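Local coordinates for protein Myo-inositol phosphohydrolase (Mitsuokella multacida, PDB 4WU3) that probably removes phosphate groups from inositol hexakisphosphate by hydrolysis as a protein-tyrosine-phosphatase-like enzyme, and here holds inositol-(1,3,4,5)-tetrakisphosphate, at residues Lys51-Asp56 with His241-Met246; Arg147-Ile152 with Val222-Glu227; Met553-Lys558 with Ser569-Leu574. The protein carries 2 engineered substitutions. One frame throughout, in Å; residues are numbered along the deposited sequence.

In the fold
Contact 1 (51-56 with 241-246) involves the phosphate-cradling loop between strand 237-241 and helix 247-261; the side chain of Tyr-243 lies about 10 Å from a bound inositol tetrakisphosphate. Contact 2 (147-152 with 222-227) is nested within the chain loop that contact 1 closes, its centre about 21 Å from that of contact 1 and the nearest atoms about 10 Å apart. Contact 3 (553-558 with 569-574) follows both in the chain and sits across the chain's centre from contact 1, with centres about 45 Å apart. Its helix 545-558 starts at the second inositol phosphate pocket, and the side chain of Gln-571 is about 13 Å from a bound inositol tetrakisphosphate.

Contact 1: residues Lys51-Asp56 with His241-Met246; sequences KIDRAD and HSYAGM. Engineered in segment 241-246: Ser-242 (natural residue Cys). With PO4 (phosphate ion), chain G.
Asp-53 OD1 is held by two donors while it rests against the ring of Tyr-243. Lys-51 NZ makes a salt bridge to Asp-53 OD1 at 2.8 Å, arriving nearly in line with the C-O bond, and the hydroxyl of Ser-135 on the next strand binds it too. Lys-51 NZ also lies 3.4 Å from Tyr-243 CE1, oblique to the ring. Asp-53 OD1 is 3.6 Å from Tyr-243 CE1, with carboxylate and ring planes 66° apart, while Asp-53 CB meets the ring edge in its plane. Arg-122 takes OD2, so both buried carboxylate oxygens have partners. Lys-51 reaches the aspartate because its chain starts between the backbone N and carbonyl carbon (chi1 59°) and bends again at the next bond.

Tyr-243 belongs to the loop that starts with His-241 and Ser-242 and, with Arg-248, forms the HCX5R P-loop signature of the protein tyrosine phosphatase family. Ser-242 is engineered in place of cysteine, the residue that acts as nucleophile in that family. The loop wraps a phosphate ion, probably from the crystallisation liquor: Ala-244 N points at phosphate O3 over 3.0 Å, nearly straight at 167°, Met-246 N binds phosphate O2 at 2.7 Å, and Ser-242 OG reaches the same oxygen at 2.5 Å. At the start of the loop, His-241 ND1 donates to Ser-242 O at 2.9 Å, on a lone pair in the carbonyl plane.

Tyr-243 OH bonds to Asp-176 and accepts from a water at 3.2 Å. That water also donates to Asp-53 O and accepts from Arg-54 NH1 at the guanidinium edge, in its plane.

Contact 2: residues Arg147-Ile152 with Val222-Glu227; sequences RTEDII and VDKFLE
The carboxylate of Glu-149 is approached from above its plane: Lys-224 NZ stands 46° out of that plane and bonds to Glu-149 OE1 at 2.9 Å. Glu-149 OE2 is 3.4 Å from Lys-224 NZ, so the salt bridge leans on one oxygen. Lys-224 CE also comes to 3.6 Å from Glu-149 OE1. Two long side chains reach from opposite directions to make this meeting, since the nearest CA atoms, those of Glu-149 and Lys-224, are 11.5 Å apart. Both start with CG anti to the backbone N (chi1 -176° for the glutamate), and the lysine runs straight until a bend at its last torsion.

Helix 149-161 thereby touches helix 219-230, the connection of a beta-alpha-beta crossover that leads from strand 205-211 to the parallel strand 237-241. Strand 205-211 runs past both side chains: Glu-149 touches Thr-210, and Lys-224 also donates to Arg-208 O. An alanine in place of Glu-149 would take away the carboxylate and is likely to leave Lys-224 NZ without this countercharge, and the two segments without their one direct contact. As a single ion pair between partly exposed residues, the contact probably gives a modest electrostatic tie.

Contact 3: residues Met553-Lys558 with Ser569-Leu574; sequences MYDMMK and SRQYLL
Asp-555 and Arg-570 meet side-on, and the tight part of this contact is their nearly coplanar pairing, with carboxylate and guanidinium planes 20° apart. Arg-570 NH1 gives to Asp-555 OD1 at 2.7 Å and Arg-570 NE to Asp-555 OD2 at 2.9 Å, each on the syn lone pair of its oxygen. Asp-555 OD2 then takes a second donor, Gln-571 NE2 at 2.8 Å, which comes from above the carboxylate plane; the Gln-571 amide stands almost perpendicular to it, 89° apart. Three bonds from two side chains thus fix the carboxylate's rotation. Arg-570 CG sits between its backbone N and carbonyl carbon (chi1 68°), from where the extended chain carries the guanidinium across to helix 545-558. Its other amino group, NH2, is held by the carbonyls of Thr-381 and Lys-383.

The nearest CA atoms, those of Asp-555 and Gln-571, are 8.6 Å apart, a gap the side chains span. Asn-559 adds a weak bond to Asp-555 OD1. The exposed side is that of Lys-558, which does not touch 569-574 and packs its CG on one face of the Tyr-554 ring, 3.8 Å above the plane and offset toward the rim. Helix 545-558 follows the inositol phosphate-binding loop, and these bonds join it to helix 564-573. With the acid buried and an arginine paired to both its oxygens, Asp-555 is likely to stay ionised, its charge neutralised within the contact.

Contact 1: residues Lys51-Asp56 with His241-Met246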
loop_
_atom_site.group_PDB
_atom_site.type_symbol
_atom_site.label_atom_id
_atom_site.label_comp_id
_atom_site.label_asym_id
_atom_site.label_seq_id
_atom_site.Cartn_x
_atom_site.Cartn_y
_atom_site.Cartn_z
ATOM N N LYS A 51 -8.798 6.820 -24.592
ATOM C CA LYS A 51 -9.905 7.697 -24.251
ATOM C C LYS A 51 -9.498 9.159 -24.213
ATOM O O LYS A 51 -8.312 9.499 -24.216
ATOM C CB LYS A 51 -10.540 7.283 -22.922
ATOM C CG LYS A 51 -9.587 7.293 -21.743
ATOM C CD LYS A 51 -9.474 8.659 -21.095
ATOM C CE LYS A 51 -9.026 8.496 -19.647
ATOM N NZ LYS A 51 -8.781 9.789 -18.964
ATOM N N ILE A 52 -10.516 10.011 -24.179
ATOM C CA ILE A 52 -10.343 11.448 -24.170
ATOM C C ILE A 52 -10.053 11.948 -22.752
ATOM O O ILE A 52 -10.798 11.662 -21.823
ATOM C CB ILE A 52 -11.603 12.127 -24.749
ATOM C CG1 ILE A 52 -11.752 11.774 -26.237
ATOM C CG2 ILE A 52 -11.557 13.636 -24.569
ATOM C CD1 ILE A 52 -13.079 12.174 -26.850
ATOM N N ASP A 53 -8.948 12.673 -22.593
ATOM C CA ASP A 53 -8.588 13.275 -21.318
ATOM C C ASP A 53 -9.216 14.663 -21.218
ATOM O O ASP A 53 -9.905 14.985 -20.244
ATOM C CB ASP A 53 -7.061 13.421 -21.198
ATOM C CG ASP A 53 -6.327 12.092 -21.065
ATOM O OD1 ASP A 53 -6.921 11.097 -20.609
ATOM O OD2 ASP A 53 -5.126 12.058 -21.407
ATOM N N ARG A 54 -8.942 15.489 -22.233
ATOM C CA ARG A 54 -9.442 16.860 -22.300
ATOM C C ARG A 54 -9.905 17.212 -23.712
ATOM O O ARG A 54 -9.117 17.207 -24.657
ATOM C CB ARG A 54 -8.356 17.862 -21.892
ATOM C CG ARG A 54 -7.712 17.617 -20.531
ATOM C CD ARG A 54 -8.720 17.721 -19.408
ATOM N NE ARG A 54 -9.169 19.096 -19.252
ATOM C CZ ARG A 54 -10.091 19.489 -18.386
ATOM N NH1 ARG A 54 -10.672 18.620 -17.579
ATOM N NH2 ARG A 54 -10.421 20.766 -18.319
ATOM N N ALA A 55 -11.191 17.522 -23.837
ATOM C CA ALA A 55 -11.734 18.077 -25.061
ATOM C C ALA A 55 -11.079 19.428 -25.251
ATOM O O ALA A 55 -10.745 20.092 -24.276
ATOM C CB ALA A 55 -13.253 18.221 -24.956
ATOM N N ASP A 56 -10.896 19.841 -26.498
ATOM C CA ASP A 56 -10.163 21.067 -26.789
ATOM C C ASP A 56 -11.044 22.304 -26.664
ATOM O O ASP A 56 -11.840 22.602 -27.548
ATOM C CB ASP A 56 -9.556 21.020 -28.186
ATOM C CG ASP A 56 -8.355 21.917 -28.313
ATOM O OD1 ASP A 56 -7.902 22.452 -27.271
ATOM O OD2 ASP A 56 -7.853 22.085 -29.440
ATOM N N HIS A 241 1.634 19.178 -13.531
ATOM C CA HIS A 241 0.353 18.552 -13.797
ATOM C C HIS A 241 0.422 17.020 -13.838
ATOM O O HIS A 241 1.463 16.416 -14.135
ATOM C CB HIS A 241 -0.238 19.102 -15.091
ATOM C CG HIS A 241 0.191 18.357 -16.308
ATOM N ND1 HIS A 241 -0.422 17.191 -16.716
ATOM C CD2 HIS A 241 1.172 18.604 -17.203
ATOM C CE1 HIS A 241 0.172 16.749 -17.809
ATOM N NE2 HIS A 241 1.142 17.588 -18.123
ATOM N N SER A 242 -0.712 16.408 -13.529
ATOM C CA SER A 242 -0.869 14.973 -13.593
ATOM C C SER A 242 -2.112 14.712 -14.451
ATOM O O SER A 242 -2.295 15.390 -15.475
ATOM C CB SER A 242 -1.003 14.410 -12.185
ATOM O OG SER A 242 -1.755 15.288 -11.354
ATOM N N TYR A 243 -2.963 13.755 -14.076
ATOM C CA TYR A 243 -4.242 13.639 -14.773
ATOM C C TYR A 243 -5.278 14.615 -14.201
ATOM O O TYR A 243 -5.831 15.442 -14.934
ATOM C CB TYR A 243 -4.812 12.218 -14.792
ATOM C CG TYR A 243 -6.178 12.230 -15.449
ATOM C CD1 TYR A 243 -6.307 12.487 -16.811
ATOM C CD2 TYR A 243 -7.335 12.086 -14.705
ATOM C CE1 TYR A 243 -7.539 12.557 -17.414
ATOM C CE2 TYR A 243 -8.588 12.150 -15.305
ATOM C CZ TYR A 243 -8.681 12.386 -16.658
ATOM O OH TYR A 243 -9.918 12.459 -17.269
ATOM N N ALA A 244 -5.521 14.538 -12.894
ATOM C CA ALA A 244 -6.611 15.287 -12.289
ATOM C C ALA A 244 -6.133 16.568 -11.606
ATOM O O ALA A 244 -6.938 17.406 -11.215
ATOM C CB ALA A 244 -7.350 14.405 -11.297
ATOM N N GLY A 245 -4.822 16.726 -11.475
ATOM C CA GLY A 245 -4.259 17.860 -10.773
ATOM C C GLY A 245 -4.545 17.759 -9.287
ATOM O O GLY A 245 -4.559 18.772 -8.561
ATOM N N MET A 246 -4.757 16.526 -8.836
ATOM C CA MET A 246 -5.057 16.256 -7.436
ATOM C C MET A 246 -3.856 15.672 -6.690
ATOM O O MET A 246 -3.061 16.426 -6.142
ATOM C CB MET A 246 -6.285 15.346 -7.329
ATOM C CG MET A 246 -7.544 16.042 -7.824
ATOM S SD MET A 246 -9.061 15.068 -7.720
ATOM C CE MET A 246 -9.284 15.042 -5.942
HETATM P P PO4 G . -3.759 12.860 -10.009
HETATM O O1 PO4 G . -4.978 12.478 -9.202
HETATM O O2 PO4 G . -3.634 14.364 -9.907
HETATM O O3 PO4 G . -3.904 12.430 -11.445
HETATM O O4 PO4 G . -2.489 12.231 -9.465
HETATM O O HOH W 1 -10.275 15.667 -17.304
#

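Contact 2: residues Arg147-Ile152 with Val222-Glu227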
loop_
_atom_site.group_PDB
_atom_site.type_symbol
_atom_site.label_atom_id
_atom_site.label_comp_id
_atom_site.label_asym_id
_atom_site.label_seq_id
_atom_site.Cartn_x
_atom_site.Cartn_y
_atom_site.Cartn_z
ATOM N N ARG A 147 6.080 -0.385 -15.035
ATOM C CA ARG A 147 7.076 -0.063 -16.031
ATOM C C ARG A 147 8.010 1.076 -15.635
ATOM O O ARG A 147 7.616 2.036 -14.976
ATOM C CB ARG A 147 6.386 0.284 -17.337
ATOM C CG ARG A 147 5.803 -0.920 -18.027
ATOM C CD ARG A 147 4.893 -0.535 -19.179
ATOM N NE ARG A 147 4.467 -1.738 -19.871
ATOM C CZ ARG A 147 3.310 -1.871 -20.508
ATOM N NH1 ARG A 147 2.438 -0.873 -20.549
ATOM N NH2 ARG A 147 3.023 -3.014 -21.097
ATOM N N THR A 148 9.259 0.950 -16.066
ATOM C CA THR A 148 10.241 1.998 -15.926
ATOM C C THR A 148 10.132 3.035 -17.067
ATOM O O THR A 148 9.589 2.766 -18.140
ATOM C CB THR A 148 11.653 1.405 -15.983
ATOM O OG1 THR A 148 11.907 0.943 -17.315
ATOM C CG2 THR A 148 11.813 0.244 -15.005
ATOM N N GLU A 149 10.696 4.209 -16.826
ATOM C CA GLU A 149 10.726 5.283 -17.799
ATOM C C GLU A 149 11.238 4.830 -19.174
ATOM O O GLU A 149 10.708 5.254 -20.193
ATOM C CB GLU A 149 11.606 6.408 -17.259
ATOM C CG GLU A 149 11.654 7.653 -18.119
ATOM C CD GLU A 149 12.732 8.621 -17.669
ATOM O OE1 GLU A 149 12.831 8.884 -16.450
ATOM O OE2 GLU A 149 13.480 9.120 -18.536
ATOM N N ASP A 150 12.267 3.984 -19.220
ATOM C CA ASP A 150 12.869 3.645 -20.512
ATOM C C ASP A 150 12.055 2.630 -21.313
ATOM O O ASP A 150 12.338 2.382 -22.481
ATOM C CB ASP A 150 14.332 3.189 -20.389
ATOM C CG ASP A 150 14.567 2.259 -19.244
ATOM O OD1 ASP A 150 13.740 1.354 -19.062
ATOM O OD2 ASP A 150 15.595 2.416 -18.545
ATOM N N ILE A 151 11.051 2.041 -20.692
ATOM C CA ILE A 151 10.062 1.291 -21.440
ATOM C C ILE A 151 8.892 2.214 -21.812
ATOM O O ILE A 151 8.402 2.192 -22.947
ATOM C CB ILE A 151 9.557 0.090 -20.628
ATOM C CG1 ILE A 151 10.627 -1.000 -20.575
ATOM C CG2 ILE A 151 8.297 -0.479 -21.245
ATOM C CD1 ILE A 151 10.924 -1.608 -21.928
ATOM N N ILE A 152 8.470 3.051 -20.859
ATOM C CA ILE A 152 7.263 3.875 -21.032
ATOM C C ILE A 152 7.383 4.906 -22.158
ATOM O O ILE A 152 6.474 5.043 -22.971
ATOM C CB ILE A 152 6.882 4.593 -19.722
ATOM C CG1 ILE A 152 6.356 3.575 -18.712
ATOM C CG2 ILE A 152 5.843 5.676 -19.978
ATOM C CD1 ILE A 152 6.243 4.111 -17.307
ATOM N N VAL A 222 12.417 11.326 -7.434
ATOM C CA VAL A 222 12.711 12.505 -6.650
ATOM C C VAL A 222 14.115 12.991 -7.031
ATOM O O VAL A 222 14.301 14.168 -7.306
ATOM C CB VAL A 222 12.618 12.226 -5.137
ATOM C CG1 VAL A 222 12.970 13.476 -4.334
ATOM C CG2 VAL A 222 11.228 11.733 -4.771
ATOM N N ASP A 223 15.097 12.091 -7.082
ATOM C CA ASP A 223 16.469 12.505 -7.431
ATOM C C ASP A 223 16.514 13.187 -8.804
ATOM O O ASP A 223 17.222 14.185 -9.014
ATOM C CB ASP A 223 17.420 11.300 -7.479
ATOM C CG ASP A 223 17.932 10.869 -6.101
ATOM O OD1 ASP A 223 17.580 11.477 -5.070
ATOM O OD2 ASP A 223 18.707 9.893 -6.065
ATOM N N LYS A 224 15.776 12.606 -9.744
ATOM C CA LYS A 224 15.732 13.108 -11.098
ATOM C C LYS A 224 15.123 14.505 -11.130
ATOM O O LYS A 224 15.653 15.398 -11.789
ATOM C CB LYS A 224 14.944 12.155 -11.996
ATOM C CG LYS A 224 14.890 12.624 -13.432
ATOM C CD LYS A 224 14.068 11.703 -14.318
ATOM C CE LYS A 224 14.238 12.109 -15.778
ATOM N NZ LYS A 224 13.012 11.819 -16.566
ATOM N N PHE A 225 14.028 14.699 -10.399
ATOM C CA PHE A 225 13.413 16.022 -10.298
ATOM C C PHE A 225 14.369 17.067 -9.716
ATOM O O PHE A 225 14.464 18.179 -10.238
ATOM C CB PHE A 225 12.149 15.989 -9.445
ATOM C CG PHE A 225 11.597 17.349 -9.166
ATOM C CD1 PHE A 225 10.912 18.041 -10.150
ATOM C CD2 PHE A 225 11.795 17.955 -7.937
ATOM C CE1 PHE A 225 10.415 19.307 -9.901
ATOM C CE2 PHE A 225 11.304 19.218 -7.683
ATOM C CZ PHE A 225 10.610 19.891 -8.662
ATOM N N LEU A 226 15.055 16.713 -8.633
ATOM C CA LEU A 226 15.986 17.625 -7.955
ATOM C C LEU A 226 17.158 18.060 -8.832
ATOM O O LEU A 226 17.560 19.232 -8.831
ATOM C CB LEU A 226 16.511 16.992 -6.672
ATOM C CG LEU A 226 15.446 16.916 -5.588
ATOM C CD1 LEU A 226 15.898 16.092 -4.390
ATOM C CD2 LEU A 226 15.051 18.322 -5.170
ATOM N N GLU A 227 17.694 17.127 -9.598
ATOM C CA GLU A 227 18.759 17.467 -10.528
ATOM C C GLU A 227 18.236 18.388 -11.653
ATOM O O GLU A 227 18.939 19.303 -12.081
ATOM C CB GLU A 227 19.427 16.206 -11.080
ATOM C CG GLU A 227 20.190 15.421 -10.015
ATOM C CD GLU A 227 21.310 16.210 -9.318
ATOM O OE1 GLU A 227 22.197 16.771 -10.019
ATOM O OE2 GLU A 227 21.321 16.231 -8.051
#

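Contact 3: residues Met553-Lys558 with Ser569-Leu574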
loop_
_atom_site.group_PDB
_atom_site.type_symbol
_atom_site.label_atom_id
_atom_site.label_comp_id
_atom_site.label_asym_id
_atom_site.label_seq_id
_atom_site.Cartn_x
_atom_site.Cartn_y
_atom_site.Cartn_z
ATOM N N MET A 553 21.699 -8.599 -36.891
ATOM C CA MET A 553 22.019 -7.244 -37.340
ATOM C C MET A 553 23.164 -7.238 -38.352
ATOM O O MET A 553 23.135 -6.499 -39.337
ATOM C CB MET A 553 22.375 -6.355 -36.152
ATOM C CG MET A 553 21.166 -5.839 -35.399
ATOM S SD MET A 553 21.630 -4.672 -34.120
ATOM C CE MET A 553 21.854 -5.736 -32.697
ATOM N N TYR A 554 24.182 -8.048 -38.094
ATOM C CA TYR A 554 25.300 -8.174 -39.010
ATOM C C TYR A 554 24.859 -8.841 -40.320
ATOM O O TYR A 554 25.205 -8.374 -41.402
ATOM C CB TYR A 554 26.422 -8.971 -38.345
ATOM C CG TYR A 554 27.699 -9.047 -39.142
ATOM C CD1 TYR A 554 28.296 -7.901 -39.642
ATOM C CD2 TYR A 554 28.325 -10.259 -39.370
ATOM C CE1 TYR A 554 29.471 -7.964 -40.364
ATOM C CE2 TYR A 554 29.503 -10.328 -40.087
ATOM C CZ TYR A 554 30.072 -9.179 -40.581
ATOM O OH TYR A 554 31.248 -9.252 -41.303
ATOM N N ASP A 555 24.097 -9.929 -40.222
ATOM C CA ASP A 555 23.543 -10.585 -41.396
ATOM C C ASP A 555 22.839 -9.554 -42.288
ATOM O O ASP A 555 23.131 -9.460 -43.484
ATOM C CB ASP A 555 22.577 -11.691 -40.969
ATOM C CG ASP A 555 22.272 -12.699 -42.091
ATOM O OD1 ASP A 555 22.711 -12.501 -43.251
ATOM O OD2 ASP A 555 21.572 -13.701 -41.803
ATOM N N MET A 556 21.932 -8.773 -41.698
ATOM C CA MET A 556 21.169 -7.769 -42.440
ATOM C C MET A 556 22.094 -6.790 -43.120
ATOM O O MET A 556 21.901 -6.444 -44.292
ATOM C CB MET A 556 20.277 -6.942 -41.514
ATOM C CG MET A 556 18.994 -7.601 -41.086
ATOM S SD MET A 556 18.130 -6.561 -39.894
ATOM C CE MET A 556 17.554 -7.826 -38.777
ATOM N N MET A 557 23.064 -6.296 -42.362
ATOM C CA MET A 557 23.980 -5.289 -42.872
ATOM C C MET A 557 24.653 -5.786 -44.148
ATOM O O MET A 557 24.821 -5.030 -45.094
ATOM C CB MET A 557 25.040 -4.925 -41.820
ATOM C CG MET A 557 24.523 -4.061 -40.671
ATOM S SD MET A 557 25.675 -3.922 -39.284
ATOM C CE MET A 557 26.909 -2.818 -39.969
ATOM N N LYS A 558 25.034 -7.059 -44.162
ATOM C CA LYS A 558 25.819 -7.629 -45.262
ATOM C C LYS A 558 24.924 -8.114 -46.399
ATOM O O LYS A 558 25.358 -8.221 -47.535
ATOM C CB LYS A 558 26.666 -8.804 -44.750
ATOM C CG LYS A 558 27.584 -8.469 -43.580
ATOM C CD LYS A 558 28.855 -7.776 -44.036
ATOM C CE LYS A 558 29.783 -8.745 -44.756
ATOM N NZ LYS A 558 31.062 -8.097 -45.150
ATOM N N SER A 569 14.498 -15.839 -39.522
ATOM C CA SER A 569 14.214 -17.256 -39.649
ATOM C C SER A 569 15.495 -18.097 -39.767
ATOM O O SER A 569 15.659 -19.092 -39.065
ATOM C CB SER A 569 13.284 -17.489 -40.835
ATOM O OG SER A 569 12.043 -16.819 -40.631
ATOM N N ARG A 570 16.427 -17.703 -40.622
ATOM C CA ARG A 570 17.623 -18.507 -40.749
ATOM C C ARG A 570 18.515 -18.416 -39.510
ATOM O O ARG A 570 19.089 -19.427 -39.092
ATOM C CB ARG A 570 18.389 -18.174 -42.025
ATOM C CG ARG A 570 19.021 -16.800 -42.086
ATOM C CD ARG A 570 19.214 -16.430 -43.542
ATOM N NE ARG A 570 20.254 -15.435 -43.739
ATOM C CZ ARG A 570 20.669 -15.041 -44.931
ATOM N NH1 ARG A 570 21.611 -14.142 -45.044
ATOM N NH2 ARG A 570 20.149 -15.547 -46.023
ATOM N N GLN A 571 18.611 -17.237 -38.891
ATOM C CA GLN A 571 19.373 -17.122 -37.634
ATOM C C GLN A 571 18.753 -18.011 -36.536
ATOM O O GLN A 571 19.470 -18.577 -35.701
ATOM C CB GLN A 571 19.489 -15.665 -37.172
ATOM C CG GLN A 571 20.357 -14.779 -38.060
ATOM C CD GLN A 571 21.729 -15.366 -38.331
ATOM O OE1 GLN A 571 22.324 -16.034 -37.482
ATOM N NE2 GLN A 571 22.237 -15.121 -39.523
ATOM N N TYR A 572 17.430 -18.139 -36.548
ATOM C CA TYR A 572 16.748 -19.058 -35.645
ATOM C C TYR A 572 17.070 -20.489 -36.042
ATOM O O TYR A 572 17.482 -21.302 -35.202
ATOM C CB TYR A 572 15.223 -18.843 -35.652
ATOM C CG TYR A 572 14.460 -19.935 -34.928
ATOM C CD1 TYR A 572 14.398 -19.959 -33.553
ATOM C CD2 TYR A 572 13.823 -20.951 -35.625
ATOM C CE1 TYR A 572 13.722 -20.957 -32.880
ATOM C CE2 TYR A 572 13.131 -21.952 -34.963
ATOM C CZ TYR A 572 13.087 -21.950 -33.582
ATOM O OH TYR A 572 12.402 -22.936 -32.891
ATOM N N LEU A 573 16.902 -20.790 -37.326
ATOM C CA LEU A 573 17.091 -22.150 -37.806
ATOM C C LEU A 573 18.508 -22.624 -37.562
ATOM O O LEU A 573 18.733 -23.797 -37.310
ATOM C CB LEU A 573 16.735 -22.260 -39.282
ATOM C CG LEU A 573 15.230 -22.139 -39.527
ATOM C CD1 LEU A 573 14.924 -22.073 -41.006
ATOM C CD2 LEU A 573 14.491 -23.302 -38.887
ATOM N N LEU A 574 19.466 -21.707 -37.614
ATOM C CA LEU A 574 20.859 -22.096 -37.447
ATOM C C LEU A 574 21.218 -22.340 -35.991
ATOM O O LEU A 574 22.312 -22.808 -35.703
ATOM C CB LEU A 574 21.789 -21.047 -38.049
ATOM C CG LEU A 574 21.741 -21.039 -39.575
ATOM C CD1 LEU A 574 22.244 -19.729 -40.157
ATOM C CD2 LEU A 574 22.534 -22.215 -40.113
#